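Putative secreted lipase (Streptomyces sp. W007, PDB 5H6B) probably catalyses the hydrolysis of triacylglycerol ester bonds as a secreted, thermostable class 2 lipase of the alpha/beta-hydrolase superfamily. Local coordinates at residues A[72-77]-A[151-156]; A[85-90]-A[112-117]; A[246-249]-A[254-257]. All blocks are in the same frame, centred on the assembly; numbering follows the deposited sequence.

In the fold
The three contacts lie on one alpha/beta-hydrolase chain, whose parallel sheet probably carries a serine nucleophile on a strand-to-helix elbow. Contact 1 joins two loops, and contact 2 is nested between them in the chain, with centres about 20 Å apart and nearest atoms about 7 Å apart. Contact 2 packs helix 80-98 against the region just after the elbow pattern, which P115 touches, while F153 of contact 1 lies near the presumed triad without touching it. Both include a zinc-binding residue, H75 and D88, though neither packs across its contact. Contact 3, 246-249 with 254-257, lies across the chain's centre from both, about 31 Å from contact 1 and 24 Å from contact 2, centre to centre.

Contact 1 (A[72-77]-A[151-156]); sequences PFFHGL and PFFPGV. With ZN (zinc ion), chain C.
F74, which reaches across to F153 and V156, directly precedes H75, whose NE2 lies 2.1 Å from a zinc ion. D64 binds the same ion through OD2. In this alpha/beta-hydrolase fold the contact joins two long loops: segment 72-77 lies between strand 59-63 and helix 80-98, and segment 151-156 lies between helices 143-147 and 165-168. No hydrogen bond crosses between them, and the contact is apolar. The F74 ring is held between two aliphatic groups. CB of F73 lies over its centre, 4.2 Å above the plane, and V156 comes over the opposite face, its CB 4.1 Å from the ring centroid and 24° off the normal, a CH-pi contact displaced toward the rim. CG2 of V156, anti to its own backbone N, reaches past the ring to the root of the side chain and lies 3.4 Å from CB of F74. The F74 ring owes its place to a chi1 of -48°, with CG turned away from the carbonyl carbon; H75 meanwhile points its CB away from 151-156, so that neighbouring residues serve the loop contact and the metal. A type II beta turn from F153 to V156 brings both partners of F74 to it. G155 occupies its third position with a positive phi of 102°, and the closing bond from V156 N to F153 O is weak. Beyond the two segments, backbone bonds of H75 with F39 and G40 tie 72-77 to the loop after strand 32-35, a region that in lipases of this superfamily usually helps form the oxyanion hole. F153 approaches F74 obliquely, neither flat on its face nor edge-on, with CD1 of F153 3.9 Å from CD1 of F74.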
loop_
_atom_site.group_PDB
_atom_site.type_symbol
_atom_site.label_atom_id
_atom_site.label_comp_id
_atom_site.label_asym_id
_atom_site.label_seq_id
_atom_site.Cartn_x
_atom_site.Cartn_y
_atom_site.Cartn_z
ATOM N N PRO A 72 7.551 -4.096 18.950
ATOM C CA PRO A 72 8.405 -3.701 17.821
ATOM C C PRO A 72 8.251 -4.630 16.607
ATOM O O PRO A 72 7.817 -5.783 16.746
ATOM C CB PRO A 72 9.839 -3.805 18.378
ATOM C CG PRO A 72 9.691 -3.990 19.851
ATOM C CD PRO A 72 8.346 -4.608 20.082
ATOM N N PHE A 73 8.585 -4.094 15.433
ATOM C CA PHE A 73 8.544 -4.802 14.154
ATOM C C PHE A 73 7.157 -4.980 13.519
ATOM O O PHE A 73 7.064 -4.892 12.314
ATOM C CB PHE A 73 9.284 -6.138 14.215
ATOM C CG PHE A 73 10.711 -6.012 14.660
ATOM C CD1 PHE A 73 11.628 -5.325 13.872
ATOM C CD2 PHE A 73 11.144 -6.580 15.865
ATOM C CE1 PHE A 73 12.951 -5.197 14.273
ATOM C CE2 PHE A 73 12.461 -6.449 16.282
ATOM C CZ PHE A 73 13.369 -5.762 15.479
ATOM N N PHE A 74 6.109 -5.219 14.311
ATOM C CA PHE A 74 4.780 -5.598 13.814
ATOM C C PHE A 74 3.775 -4.473 14.045
ATOM O O PHE A 74 3.220 -4.347 15.141
ATOM C CB PHE A 74 4.287 -6.872 14.497
ATOM C CG PHE A 74 5.304 -7.989 14.529
ATOM C CD1 PHE A 74 5.697 -8.624 13.357
ATOM C CD2 PHE A 74 5.868 -8.404 15.735
ATOM C CE1 PHE A 74 6.622 -9.666 13.382
ATOM C CE2 PHE A 74 6.789 -9.446 15.777
ATOM C CZ PHE A 74 7.166 -10.085 14.600
ATOM N N HIS A 75 3.563 -3.641 13.019
ATOM C CA HIS A 75 2.703 -2.451 13.145
ATOM C C HIS A 75 1.373 -2.633 12.402
ATOM O O HIS A 75 0.971 -3.765 12.153
ATOM C CB HIS A 75 3.469 -1.208 12.689
ATOM C CG HIS A 75 4.860 -1.139 13.225
ATOM N ND1 HIS A 75 5.152 -1.422 14.536
ATOM C CD2 HIS A 75 6.032 -0.794 12.643
ATOM C CE1 HIS A 75 6.447 -1.261 14.741
ATOM N NE2 HIS A 75 7.004 -0.883 13.608
ATOM N N GLY A 76 0.674 -1.541 12.100
ATOM C CA GLY A 76 -0.689 -1.619 11.597
ATOM C C GLY A 76 -1.671 -2.147 12.619
ATOM O O GLY A 76 -2.676 -2.754 12.248
ATOM N N LEU A 77 -1.393 -1.914 13.904
ATOM C CA LEU A 77 -2.221 -2.436 14.986
ATOM C C LEU A 77 -3.098 -1.415 15.702
ATOM O O LEU A 77 -4.115 -1.790 16.273
ATOM C CB LEU A 77 -1.347 -3.139 16.018
ATOM C CG LEU A 77 -0.542 -4.325 15.510
ATOM C CD1 LEU A 77 0.200 -4.942 16.680
ATOM C CD2 LEU A 77 -1.435 -5.349 14.822
ATOM N N PRO A 151 0.891 -17.061 10.471
ATOM C CA PRO A 151 2.035 -17.944 10.214
ATOM C C PRO A 151 3.288 -17.242 9.673
ATOM O O PRO A 151 4.389 -17.794 9.774
ATOM C CB PRO A 151 1.481 -18.933 9.182
ATOM C CG PRO A 151 0.001 -18.945 9.443
ATOM C CD PRO A 151 -0.318 -17.517 9.764
ATOM N N PHE A 152 3.115 -16.058 9.078
ATOM C CA PHE A 152 4.222 -15.275 8.554
ATOM C C PHE A 152 4.834 -14.382 9.620
ATOM O O PHE A 152 5.970 -13.959 9.481
ATOM C CB PHE A 152 3.752 -14.413 7.369
ATOM C CG PHE A 152 3.325 -15.212 6.166
ATOM C CD1 PHE A 152 4.244 -15.558 5.198
ATOM C CD2 PHE A 152 1.994 -15.620 6.006
ATOM C CE1 PHE A 152 3.866 -16.294 4.088
ATOM C CE2 PHE A 152 1.604 -16.366 4.903
ATOM C CZ PHE A 152 2.544 -16.695 3.934
ATOM N N PHE A 153 4.067 -14.074 10.660
ATOM C CA PHE A 153 4.471 -13.154 11.721
ATOM C C PHE A 153 4.242 -13.812 13.093
ATOM O O PHE A 153 3.535 -13.268 13.936
ATOM C CB PHE A 153 3.664 -11.850 11.617
ATOM C CG PHE A 153 3.744 -11.195 10.270
ATOM C CD1 PHE A 153 4.813 -10.373 9.948
ATOM C CD2 PHE A 153 2.752 -11.400 9.330
ATOM C CE1 PHE A 153 4.896 -9.776 8.698
ATOM C CE2 PHE A 153 2.824 -10.806 8.074
ATOM C CZ PHE A 153 3.893 -9.992 7.755
ATOM N N PRO A 154 4.826 -14.997 13.319
ATOM C CA PRO A 154 4.608 -15.602 14.624
ATOM C C PRO A 154 5.351 -14.781 15.687
ATOM O O PRO A 154 6.376 -14.140 15.407
ATOM C CB PRO A 154 5.224 -16.988 14.463
ATOM C CG PRO A 154 6.358 -16.758 13.522
ATOM C CD PRO A 154 5.914 -15.664 12.584
ATOM N N GLY A 155 4.816 -14.771 16.888
ATOM C CA GLY A 155 5.377 -13.923 17.920
ATOM C C GLY A 155 4.553 -12.676 18.122
ATOM O O GLY A 155 4.570 -12.123 19.218
ATOM N N VAL A 156 3.846 -12.223 17.082
ATOM C CA VAL A 156 2.870 -11.151 17.241
ATOM C C VAL A 156 1.567 -11.667 17.894
ATOM O O VAL A 156 0.826 -10.878 18.488
ATOM C CB VAL A 156 2.575 -10.401 15.900
ATOM C CG1 VAL A 156 1.453 -11.057 15.094
ATOM C CG2 VAL A 156 2.199 -8.952 16.185
HETATM ZN ZN ZN C . 8.885 0.121 13.366
#

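Contact 2 (A[85-90]-A[112-117]); sequences EQLDVF and GMMPNY
L87 and P115 bring the two backbones nearest, with CA atoms 7.4 Å apart, helix 80-98 facing the join between helices 110-113 and 115-121. This belongs to the alpha/beta-hydrolase core: helix 80-98 is the crossover of a beta-alpha-beta unit from strand 59-63 to strand 103-108, passing strand 32-35, which lies between them in the sheet, and segment 112-117 follows the probable nucleophile elbow, which the P115 side chain touches. All three touching residues are buried, and no hydrogen bond links the segments. One methyl does most of the work. L87 carries CG opposite its backbone N (chi1 174°) and then turns at chi2, which sets CD2 in the angle between M114 and P115. CD2 of L87 lies 3.5 Å from SD of M114 and 3.7 Å from CA of P115, and CB and CG of P115 are each 3.8 Å from that CD2. M114 is bent at chi2 (-87°) and again at chi3 (-91°), and this double bend brings SD of M114 across L87 at a slant. Both L87 and M114 also rest on V35, so helix 80-98, segment 112-117 and strand 32-35 share one apolar junction. The neighbouring D88 faces elsewhere and binds a zinc ion together with D92. The M114 methyl completes the contact, with CE 4.1 Å from CB of L87.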
loop_
_atom_site.group_PDB
_atom_site.type_symbol
_atom_site.label_atom_id
_atom_site.label_comp_id
_atom_site.label_asym_id
_atom_site.label_seq_id
_atom_site.Cartn_x
_atom_site.Cartn_y
_atom_site.Cartn_z
ATOM N N GLU A 85 -3.714 9.624 9.983
ATOM C CA GLU A 85 -3.138 10.902 10.420
ATOM C C GLU A 85 -1.622 10.848 10.422
ATOM O O GLU A 85 -0.983 11.816 10.024
ATOM C CB GLU A 85 -3.682 11.354 11.786
ATOM C CG GLU A 85 -3.075 12.650 12.364
ATOM C CD GLU A 85 -3.028 13.851 11.393
ATOM O OE1 GLU A 85 -3.949 14.017 10.549
ATOM O OE2 GLU A 85 -2.054 14.646 11.481
ATOM N N GLN A 86 -1.034 9.722 10.831
ATOM C CA GLN A 86 0.441 9.560 10.732
ATOM C C GLN A 86 0.924 9.688 9.284
ATOM O O GLN A 86 1.970 10.292 9.006
ATOM C CB GLN A 86 0.892 8.210 11.278
ATOM C CG GLN A 86 0.686 8.016 12.758
ATOM C CD GLN A 86 1.030 6.610 13.173
ATOM O OE1 GLN A 86 0.240 5.687 13.012
ATOM N NE2 GLN A 86 2.221 6.436 13.704
ATOM N N LEU A 87 0.152 9.098 8.373
ATOM C CA LEU A 87 0.433 9.166 6.938
ATOM C C LEU A 87 0.379 10.618 6.450
ATOM O O LEU A 87 1.258 11.053 5.693
ATOM C CB LEU A 87 -0.562 8.285 6.156
ATOM C CG LEU A 87 -0.513 8.348 4.630
ATOM C CD1 LEU A 87 0.829 7.855 4.124
ATOM C CD2 LEU A 87 -1.657 7.556 4.009
ATOM N N ASP A 88 -0.647 11.343 6.905
ATOM C CA ASP A 88 -0.813 12.782 6.635
ATOM C C ASP A 88 0.448 13.580 6.973
ATOM O O ASP A 88 1.031 14.225 6.082
ATOM C CB ASP A 88 -2.036 13.323 7.401
ATOM C CG ASP A 88 -2.460 14.731 6.970
ATOM O OD1 ASP A 88 -1.774 15.391 6.144
ATOM O OD2 ASP A 88 -3.510 15.165 7.490
ATOM N N VAL A 89 0.873 13.509 8.239
ATOM C CA VAL A 89 2.120 14.162 8.711
ATOM C C VAL A 89 3.334 13.715 7.880
ATOM O O VAL A 89 4.171 14.539 7.473
ATOM C CB VAL A 89 2.381 13.863 10.213
ATOM C CG1 VAL A 89 3.795 14.257 10.636
ATOM C CG2 VAL A 89 1.345 14.563 11.087
ATOM N N PHE A 90 3.421 12.413 7.615
ATOM C CA PHE A 90 4.566 11.865 6.874
ATOM C C PHE A 90 4.649 12.384 5.427
ATOM O O PHE A 90 5.738 12.734 4.962
ATOM C CB PHE A 90 4.551 10.334 6.915
ATOM C CG PHE A 90 5.797 9.697 6.363
ATOM C CD1 PHE A 90 6.900 9.494 7.169
ATOM C CD2 PHE A 90 5.864 9.298 5.027
ATOM C CE1 PHE A 90 8.046 8.900 6.667
ATOM C CE2 PHE A 90 7.001 8.698 4.522
ATOM C CZ PHE A 90 8.099 8.500 5.346
ATOM N N GLY A 112 -2.512 -0.375 1.446
ATOM C CA GLY A 112 -3.170 0.027 0.206
ATOM C C GLY A 112 -4.572 0.577 0.445
ATOM O O GLY A 112 -5.087 1.320 -0.382
ATOM N N MET A 113 -5.188 0.203 1.567
ATOM C CA MET A 113 -6.532 0.663 1.906
ATOM C C MET A 113 -6.545 1.940 2.748
ATOM O O MET A 113 -7.254 2.881 2.420
ATOM C CB MET A 113 -7.315 -0.448 2.604
ATOM C CG MET A 113 -8.667 0.003 3.146
ATOM S SD MET A 113 -8.518 0.613 4.834
ATOM C CE MET A 113 -8.508 -0.902 5.792
ATOM N N MET A 114 -5.787 1.951 3.839
ATOM C CA MET A 114 -5.738 3.091 4.770
ATOM C C MET A 114 -5.550 4.495 4.152
ATOM O O MET A 114 -6.155 5.433 4.643
ATOM C CB MET A 114 -4.656 2.845 5.847
ATOM C CG MET A 114 -4.346 4.031 6.761
ATOM S SD MET A 114 -3.093 5.117 6.074
ATOM C CE MET A 114 -1.612 4.379 6.768
ATOM N N PRO A 115 -4.685 4.661 3.123
ATOM C CA PRO A 115 -4.557 5.979 2.444
ATOM C C PRO A 115 -5.864 6.579 1.842
ATOM O O PRO A 115 -5.966 7.800 1.676
ATOM C CB PRO A 115 -3.556 5.697 1.332
ATOM C CG PRO A 115 -2.706 4.586 1.868
ATOM C CD PRO A 115 -3.624 3.732 2.696
ATOM N N ASN A 116 -6.848 5.736 1.536
ATOM C CA ASN A 116 -8.155 6.219 1.096
ATOM C C ASN A 116 -8.863 7.048 2.174
ATOM O O ASN A 116 -9.622 7.968 1.852
ATOM C CB ASN A 116 -9.023 5.055 0.634
ATOM C CG ASN A 116 -8.424 4.333 -0.562
ATOM O OD1 ASN A 116 -8.020 3.171 -0.476
ATOM N ND2 ASN A 116 -8.333 5.025 -1.672
ATOM N N TYR A 117 -8.590 6.747 3.448
ATOM C CA TYR A 117 -9.056 7.584 4.551
ATOM C C TYR A 117 -8.394 8.975 4.516
ATOM O O TYR A 117 -9.055 10.004 4.699
ATOM C CB TYR A 117 -8.777 6.904 5.887
ATOM C CG TYR A 117 -9.555 7.498 7.042
ATOM C CD1 TYR A 117 -9.105 8.642 7.700
ATOM C CD2 TYR A 117 -10.751 6.929 7.461
ATOM C CE1 TYR A 117 -9.824 9.200 8.742
ATOM C CE2 TYR A 117 -11.471 7.474 8.514
ATOM C CZ TYR A 117 -11.004 8.608 9.144
ATOM O OH TYR A 117 -11.706 9.140 10.188
#

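Contact 3 (A[246-249]-A[254-257]); sequences VANA and RATP
Two hydrogen bonds join N248, on helix 240-250, to the backbone of T256 in the chain that follows. T256 N donates to OD1 of N248 over 3.2 Å, with an N-H...O angle of 150°. ND2 of N248 in turn donates to T256 O over 2.9 Å, at 145°. Neither bond is flat: the T256 amide approaches OD1 from above its carbonyl plane, and ND2 likewise sits above the plane of the T256 carbonyl. With CG opposite the carbonyl carbon (chi1 -74°), the side chain leans from the helix to meet this residue; E245 OE1 takes a further bond from ND2 and so helps fix the rotation of the amide.

Van der Waals contact comes from A255, whose CB lies 3.3 Å from OD1 and 3.6 Å from CB of N248.

On its inner side the helix packs V246 and A249 against strands 128-134 and 191-196, as helices flank the sheet in this fold. The N248 amide thus pairs with both the N-H and the C=O of one extended residue, an arrangement resembling the pairing of a neighbouring peptide, though not coplanar.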
loop_
_atom_site.group_PDB
_atom_site.type_symbol
_atom_site.label_atom_id
_atom_site.label_comp_id
_atom_site.label_asym_id
_atom_site.label_seq_id
_atom_site.Cartn_x
_atom_site.Cartn_y
_atom_site.Cartn_z
ATOM N N VAL A 246 3.761 -2.156 -10.591
ATOM C CA VAL A 246 3.867 -0.929 -9.798
ATOM C C VAL A 246 4.687 0.145 -10.531
ATOM O O VAL A 246 4.315 1.321 -10.536
ATOM C CB VAL A 246 4.463 -1.189 -8.393
ATOM C CG1 VAL A 246 4.668 0.116 -7.629
ATOM C CG2 VAL A 246 3.559 -2.111 -7.596
ATOM N N ALA A 247 5.811 -0.252 -11.113
ATOM C CA ALA A 247 6.650 0.673 -11.878
ATOM C C ALA A 247 5.924 1.225 -13.136
ATOM O O ALA A 247 6.124 2.359 -13.492
ATOM C CB ALA A 247 7.962 0.009 -12.258
ATOM N N ASN A 248 5.056 0.429 -13.766
ATOM C CA ASN A 248 4.207 0.925 -14.865
ATOM C C ASN A 248 3.273 2.016 -14.408
ATOM O O ASN A 248 3.195 3.065 -15.063
ATOM C CB ASN A 248 3.373 -0.187 -15.500
ATOM C CG ASN A 248 4.201 -1.099 -16.365
ATOM O OD1 ASN A 248 5.293 -0.738 -16.773
ATOM N ND2 ASN A 248 3.686 -2.282 -16.660
ATOM N N ALA A 249 2.570 1.769 -13.296
ATOM C CA ALA A 249 1.628 2.750 -12.745
ATOM C C ALA A 249 2.323 4.041 -12.282
ATOM O O ALA A 249 1.752 5.125 -12.388
ATOM C CB ALA A 249 0.833 2.147 -11.604
ATOM N N ARG A 254 6.251 5.503 -19.809
ATOM C CA ARG A 254 7.259 4.489 -20.192
ATOM C C ARG A 254 6.894 3.046 -19.791
ATOM O O ARG A 254 7.765 2.168 -19.790
ATOM C CB ARG A 254 8.647 4.890 -19.658
ATOM C CG ARG A 254 9.428 5.841 -20.570
ATOM C CD ARG A 254 10.222 6.866 -19.776
ATOM N NE ARG A 254 9.360 7.958 -19.302
ATOM C CZ ARG A 254 9.610 8.771 -18.264
ATOM N NH1 ARG A 254 10.713 8.655 -17.518
ATOM N NH2 ARG A 254 8.725 9.718 -17.950
ATOM N N ALA A 255 5.615 2.789 -19.497
ATOM C CA ALA A 255 5.154 1.440 -19.131
ATOM C C ALA A 255 5.348 0.461 -20.279
ATOM O O ALA A 255 5.235 0.843 -21.439
ATOM C CB ALA A 255 3.677 1.440 -18.698
ATOM N N THR A 256 5.654 -0.791 -19.940
ATOM C CA THR A 256 5.739 -1.899 -20.906
ATOM C C THR A 256 4.975 -3.092 -20.327
ATOM O O THR A 256 4.938 -3.269 -19.105
ATOM C CB THR A 256 7.202 -2.297 -21.203
ATOM O OG1 THR A 256 7.842 -2.757 -20.000
ATOM C CG2 THR A 256 7.981 -1.101 -21.757
ATOM N N PRO A 257 4.349 -3.913 -21.184
ATOM C CA PRO A 257 3.507 -4.955 -20.599
ATOM C C PRO A 257 4.272 -5.846 -19.620
ATOM O O PRO A 257 5.450 -6.154 -19.838
ATOM C CB PRO A 257 3.020 -5.759 -21.813
ATOM C CG PRO A 257 3.184 -4.837 -22.973
ATOM C CD PRO A 257 4.387 -3.997 -22.654
#